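Local coordinates for protein alpha-galactosidase (Thermus thermophilus, PDB 6LCJ) that probably hydrolyses terminal alpha-galactosyl residues from galactosides, as a hexameric glycosidase of family GH36 with a TIM-barrel catalytic domain, at residues M216-L219 against A220-R224; A287-V290 against R291-L294. All coordinates share one frame; numbering follows the deposited sequence.

Interaction 1: residues M216-L219 against A220-R224; sequences MAFL and AERIR
Phe-218 and Arg-222 make a local i to i+4 contact within helix 216-224, on the outside of the TIM barrel. Their side chains run alongside each other and point the same way. The arginine CG lies over one face of the phenyl ring, offset toward its rim, in a CH-pi contact 4.0 Å from the Phe-218 ring centroid. Farther out on the same side chain, Arg-222 NE comes within 3.3 Å of Phe-218 CZ. The guanidinium does not lie flat on the ring, since the two planes stand 88° apart. CG covers the face, while NE makes the closest approach, at the ring's CZ corner. Phe-218 CG is anti to the backbone N (chi1 160°), and the ring projects outward from the helix, where Arg-222 runs beside it. Arg-222 bends at chi2 and chi3, and its CG also passes 3.5 Å from Phe-218 O. An alanine in place of Arg-222 is likely to leave this ring face without its aliphatic cover and the ring more able to turn.

The backbone holds the pair in step. Arg-222 N donates to Phe-218 O at 3.0 Å, almost straight at 171°. Ala-220 N to Met-216 O and Ile-223 N to Leu-219 O are further i to i+4 bonds. Met-216 O also accepts a hydrogen bond from the Tyr-298 hydroxyl. On the buried side, Ile-223 CG1 packs 3.2 Å from Leu-219 O, while Leu-219 meets Ile-195 and Ile-223 meets Phe-193 and Ala-230. Leu-179 of helix 175-185 touches both Phe-218 and Arg-222. Such an amphipathic helix, with small and aliphatic residues turned to the parallel strands, is typical of the outer layer of a beta/alpha barrel.

Interaction 2: residues A287-V290 against R291-L294; sequences ADLV and RKAL
Four successive i to i+4 hydrogen bonds join 287-290 to 291-294 as regular alpha helix, from Arg-291 N to Ala-287 O (2.9 Å) through Leu-294 N to Val-290 O (3.0 Å). The bond from Lys-292 N to Asp-288 O is 2.8 Å long.

The side chains touch lightly. Leu-289 and Lys-292 run side by side, with Leu-289 CD2 4.1 Å from Lys-292 NZ. The lysine CG is anti to the backbone N (chi1 164°) and the chain bends at chi3, which lays its end beside the leucine methyl. The ammonium has its polar partners outside the helix: a salt bridge to Glu-207 and a hydrogen bond to Trp-206 O. Asp-288 and Arg-291 meet at a slant. Asp-288 OD1 is 4.6 Å from Arg-291 NE, so their opposite charges may attract without a direct bond. Arg-291 CG rests 3.3 Å from Ala-287 O, and the chain then extends straight to NE.

Helix 280-296 packs against strand 298-303 and beside helix 317-331. Val-290 and Ala-293 pack on Leu-301 of that strand. Ala-287 and Arg-291 reach Ala-330, and Val-290 reaches Ala-331, both on the neighbouring helix.

How the interactions relate
From the N terminus, interaction 1 comes first, in helix 216-224, and interaction 2 follows in helix 280-296. Each joins adjoining segments of one helix, so neither closes a loop. The two are in series and neither nest nor cross. Strand 229-234 follows the first helix, and strand 298-303 follows the second; these strands are neighbours in the parallel barrel sheet. The centres of the contacts lie about 16 Å apart, with nearest atoms about 6 Å apart and no touch. Arg-224 NE hydrogen-bonds to the O of Gly-297, which lies between helix 280-296 and strand 298-303. This ties helix 216-224 to the turn that leads from helix 280-296 into its strand.

Interaction 1: residues M216-L219 against A220-R224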
ATOM      1  N   MET E 216     -33.850 -30.969  34.523  1.00 41.01           N
ATOM      2  CA  MET E 216     -34.702 -29.837  34.182  1.00 41.26           C
ATOM      3  C   MET E 216     -36.177 -30.149  34.368  1.00 39.43           C
ATOM      4  O   MET E 216     -36.965 -29.233  34.621  1.00 48.17           O
ATOM      5  CB  MET E 216     -34.434 -29.377  32.744  1.00 38.00           C
ATOM      6  CG  MET E 216     -32.985 -29.000  32.480  1.00 36.58           C
ATOM      7  SD  MET E 216     -32.267 -27.876  33.707  1.00 40.77           S
ATOM      8  CE  MET E 216     -33.251 -26.394  33.447  1.00 33.70           C
ATOM      9  N   ALA E 217     -36.578 -31.413  34.257  1.00 38.67           N
ATOM     10  CA  ALA E 217     -37.995 -31.724  34.419  1.00 39.86           C
ATOM     11  C   ALA E 217     -38.441 -31.532  35.859  1.00 39.70           C
ATOM     12  O   ALA E 217     -39.601 -31.189  36.105  1.00 41.55           O
ATOM     13  CB  ALA E 217     -38.282 -33.151  33.960  1.00 37.12           C
ATOM     14  N   PHE E 218     -37.531 -31.730  36.814  1.00 41.36           N
ATOM     15  CA  PHE E 218     -37.845 -31.514  38.222  1.00 42.00           C
ATOM     16  C   PHE E 218     -38.080 -30.036  38.512  1.00 48.24           C
ATOM     17  O   PHE E 218     -39.093 -29.658  39.118  1.00 45.24           O
ATOM     18  CB  PHE E 218     -36.707 -32.061  39.081  1.00 41.93           C
ATOM     19  CG  PHE E 218     -36.667 -31.502  40.465  1.00 47.75           C
ATOM     20  CD1 PHE E 218     -37.541 -31.971  41.439  1.00 49.67           C
ATOM     21  CD2 PHE E 218     -35.751 -30.514  40.802  1.00 51.30           C
ATOM     22  CE1 PHE E 218     -37.511 -31.454  42.730  1.00 49.66           C
ATOM     23  CE2 PHE E 218     -35.707 -29.992  42.091  1.00 54.01           C
ATOM     24  CZ  PHE E 218     -36.594 -30.464  43.057  1.00 55.27           C
ATOM     25  N   LEU E 219     -37.139 -29.188  38.087  1.00 47.12           N
ATOM     26  CA  LEU E 219     -37.287 -27.742  38.208  1.00 41.95           C
ATOM     27  C   LEU E 219     -38.626 -27.254  37.663  1.00 39.70           C
ATOM     28  O   LEU E 219     -39.292 -26.423  38.288  1.00 41.54           O
ATOM     29  CB  LEU E 219     -36.139 -27.060  37.473  1.00 43.04           C
ATOM     30  CG  LEU E 219     -35.619 -25.737  38.016  1.00 42.31           C
ATOM     31  CD1 LEU E 219     -35.386 -25.833  39.508  1.00 43.12           C
ATOM     32  CD2 LEU E 219     -34.337 -25.422  37.281  1.00 42.05           C
ATOM     33  N   ALA E 220     -39.035 -27.745  36.493  1.00 35.95           N
ATOM     34  CA  ALA E 220     -40.292 -27.266  35.927  1.00 38.95           C
ATOM     35  C   ALA E 220     -41.492 -27.702  36.759  1.00 43.29           C
ATOM     36  O   ALA E 220     -42.485 -26.971  36.833  1.00 43.72           O
ATOM     37  CB  ALA E 220     -40.454 -27.743  34.482  1.00 33.73           C
ATOM     38  N   GLU E 221     -41.427 -28.882  37.392  1.00 43.75           N
ATOM     39  CA  GLU E 221     -42.561 -29.341  38.185  1.00 45.48           C
ATOM     40  C   GLU E 221     -42.699 -28.529  39.468  1.00 44.51           C
ATOM     41  O   GLU E 221     -43.818 -28.200  39.881  1.00 40.53           O
ATOM     42  CB  GLU E 221     -42.427 -30.833  38.487  1.00 48.84           C
ATOM     43  CG  GLU E 221     -43.580 -31.418  39.318  1.00 55.58           C
ATOM     44  CD  GLU E 221     -44.980 -31.013  38.826  1.00 66.45           C
ATOM     45  OE1 GLU E 221     -45.210 -30.968  37.590  1.00 68.49           O
ATOM     46  OE2 GLU E 221     -45.857 -30.744  39.684  1.00 62.98           O
ATOM     47  N   ARG E 222     -41.571 -28.186  40.104  1.00 40.52           N
ATOM     48  CA  ARG E 222     -41.596 -27.239  41.217  1.00 46.15           C
ATOM     49  C   ARG E 222     -42.198 -25.896  40.799  1.00 47.01           C
ATOM     50  O   ARG E 222     -42.928 -25.270  41.579  1.00 51.79           O
ATOM     51  CB  ARG E 222     -40.182 -27.041  41.770  1.00 45.29           C
ATOM     52  CG  ARG E 222     -39.553 -28.303  42.354  1.00 46.38           C
ATOM     53  CD  ARG E 222     -40.054 -28.611  43.767  1.00 51.85           C
ATOM     54  NE  ARG E 222     -38.951 -28.860  44.704  1.00 59.78           N
ATOM     55  CZ  ARG E 222     -38.533 -28.001  45.641  1.00 62.26           C
ATOM     56  NH1 ARG E 222     -39.124 -26.814  45.783  1.00 60.11           N
ATOM     57  NH2 ARG E 222     -37.515 -28.328  46.438  1.00 57.80           N
ATOM     58  N   ILE E 223     -41.914 -25.444  39.573  1.00 43.53           N
ATOM     59  CA  ILE E 223     -42.441 -24.165  39.098  1.00 42.58           C
ATOM     60  C   ILE E 223     -43.950 -24.243  38.902  1.00 42.95           C
ATOM     61  O   ILE E 223     -44.686 -23.319  39.272  1.00 45.85           O
ATOM     62  CB  ILE E 223     -41.741 -23.735  37.794  1.00 39.63           C
ATOM     63  CG1 ILE E 223     -40.288 -23.367  38.052  1.00 34.12           C
ATOM     64  CG2 ILE E 223     -42.461 -22.555  37.151  1.00 31.49           C
ATOM     65  CD1 ILE E 223     -39.473 -23.374  36.794  1.00 35.95           C
ATOM     66  N   ARG E 224     -44.428 -25.317  38.266  1.00 43.74           N
ATOM     67  CA  ARG E 224     -45.874 -25.480  38.112  1.00 46.44           C
ATOM     68  C   ARG E 224     -46.553 -25.677  39.457  1.00 44.56           C
ATOM     69  O   ARG E 224     -47.678 -25.209  39.654  1.00 44.13           O
ATOM     70  CB  ARG E 224     -46.196 -26.655  37.191  1.00 47.66           C
ATOM     71  CG  ARG E 224     -45.604 -26.543  35.793  1.00 55.27           C
ATOM     72  CD  ARG E 224     -45.557 -27.924  35.129  1.00 62.77           C
ATOM     73  NE  ARG E 224     -45.819 -27.871  33.694  1.00 66.76           N
ATOM     74  CZ  ARG E 224     -47.024 -27.748  33.145  1.00 63.48           C
ATOM     75  NH1 ARG E 224     -48.104 -27.661  33.913  1.00 65.46           N
ATOM     76  NH2 ARG E 224     -47.140 -27.716  31.819  1.00 60.43           N
TER

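Interaction 2: residues A287-V290 against R291-L294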
ATOM      1  N   ALA E 287     -35.969 -29.368  16.237  1.00 29.08           N
ATOM      2  CA  ALA E 287     -37.343 -29.663  16.633  1.00 34.53           C
ATOM      3  C   ALA E 287     -37.396 -30.664  17.788  1.00 33.73           C
ATOM      4  O   ALA E 287     -38.280 -30.572  18.643  1.00 36.62           O
ATOM      5  CB  ALA E 287     -38.144 -30.174  15.437  1.00 28.71           C
ATOM      6  N   ASP E 288     -36.459 -31.609  17.849  1.00 33.86           N
ATOM      7  CA  ASP E 288     -36.418 -32.516  18.989  1.00 36.34           C
ATOM      8  C   ASP E 288     -35.996 -31.819  20.269  1.00 34.32           C
ATOM      9  O   ASP E 288     -36.285 -32.333  21.354  1.00 35.42           O
ATOM     10  CB  ASP E 288     -35.469 -33.682  18.724  1.00 34.09           C
ATOM     11  CG  ASP E 288     -36.008 -34.642  17.701  1.00 44.90           C
ATOM     12  OD1 ASP E 288     -37.170 -34.458  17.258  1.00 50.49           O
ATOM     13  OD2 ASP E 288     -35.269 -35.582  17.334  1.00 52.32           O
ATOM     14  N   LEU E 289     -35.288 -30.684  20.172  1.00 37.30           N
ATOM     15  CA  LEU E 289     -35.017 -29.871  21.360  1.00 35.10           C
ATOM     16  C   LEU E 289     -36.300 -29.250  21.897  1.00 31.34           C
ATOM     17  O   LEU E 289     -36.541 -29.248  23.109  1.00 32.62           O
ATOM     18  CB  LEU E 289     -34.002 -28.778  21.043  1.00 31.05           C
ATOM     19  CG  LEU E 289     -32.558 -29.182  20.766  1.00 33.36           C
ATOM     20  CD1 LEU E 289     -31.797 -27.970  20.257  1.00 29.98           C
ATOM     21  CD2 LEU E 289     -31.909 -29.755  22.016  1.00 27.28           C
ATOM     22  N   VAL E 290     -37.140 -28.735  21.005  1.00 27.73           N
ATOM     23  CA  VAL E 290     -38.445 -28.241  21.414  1.00 28.57           C
ATOM     24  C   VAL E 290     -39.273 -29.364  22.023  1.00 34.39           C
ATOM     25  O   VAL E 290     -39.844 -29.219  23.110  1.00 37.48           O
ATOM     26  CB  VAL E 290     -39.161 -27.589  20.223  1.00 28.27           C
ATOM     27  CG1 VAL E 290     -40.608 -27.333  20.569  1.00 27.77           C
ATOM     28  CG2 VAL E 290     -38.444 -26.289  19.829  1.00 33.37           C
ATOM     29  N   ARG E 291     -39.351 -30.506  21.332  1.00 37.41           N
ATOM     30  CA  ARG E 291     -40.090 -31.650  21.864  1.00 36.13           C
ATOM     31  C   ARG E 291     -39.545 -32.098  23.225  1.00 34.97           C
ATOM     32  O   ARG E 291     -40.317 -32.362  24.154  1.00 35.36           O
ATOM     33  CB  ARG E 291     -40.070 -32.797  20.849  1.00 37.92           C
ATOM     34  CG  ARG E 291     -40.817 -32.450  19.563  1.00 40.87           C
ATOM     35  CD  ARG E 291     -40.880 -33.618  18.568  1.00 46.28           C
ATOM     36  NE  ARG E 291     -41.637 -33.310  17.342  1.00 48.46           N
ATOM     37  CZ  ARG E 291     -42.900 -32.850  17.296  1.00 46.74           C
ATOM     38  NH1 ARG E 291     -43.586 -32.612  18.410  1.00 43.59           N
ATOM     39  NH2 ARG E 291     -43.486 -32.611  16.122  1.00 38.36           N
ATOM     40  N   LYS E 292     -38.222 -32.167  23.380  1.00 28.75           N
ATOM     41  CA  LYS E 292     -37.685 -32.538  24.687  1.00 33.44           C
ATOM     42  C   LYS E 292     -38.084 -31.531  25.775  1.00 40.96           C
ATOM     43  O   LYS E 292     -38.389 -31.924  26.910  1.00 43.80           O
ATOM     44  CB  LYS E 292     -36.171 -32.678  24.620  1.00 23.60           C
ATOM     45  CG  LYS E 292     -35.515 -32.687  25.964  1.00 31.03           C
ATOM     46  CD  LYS E 292     -34.083 -33.174  25.882  1.00 33.08           C
ATOM     47  CE  LYS E 292     -33.301 -32.368  24.868  1.00 35.17           C
ATOM     48  NZ  LYS E 292     -31.860 -32.319  25.194  1.00 39.12           N
ATOM     49  N   ALA E 293     -38.091 -30.230  25.456  1.00 37.61           N
ATOM     50  CA  ALA E 293     -38.412 -29.231  26.475  1.00 36.27           C
ATOM     51  C   ALA E 293     -39.877 -29.314  26.893  1.00 35.41           C
ATOM     52  O   ALA E 293     -40.192 -29.185  28.082  1.00 35.38           O
ATOM     53  CB  ALA E 293     -38.072 -27.825  25.977  1.00 31.71           C
ATOM     54  N   LEU E 294     -40.785 -29.529  25.935  1.00 35.13           N
ATOM     55  CA  LEU E 294     -42.196 -29.705  26.275  1.00 33.60           C
ATOM     56  C   LEU E 294     -42.389 -30.916  27.167  1.00 37.12           C
ATOM     57  O   LEU E 294     -43.126 -30.856  28.159  1.00 43.38           O
ATOM     58  CB  LEU E 294     -43.048 -29.859  25.022  1.00 26.82           C
ATOM     59  CG  LEU E 294     -43.161 -28.739  24.005  1.00 33.41           C
ATOM     60  CD1 LEU E 294     -44.430 -28.910  23.214  1.00 32.46           C
ATOM     61  CD2 LEU E 294     -43.126 -27.378  24.669  1.00 34.67           C
TER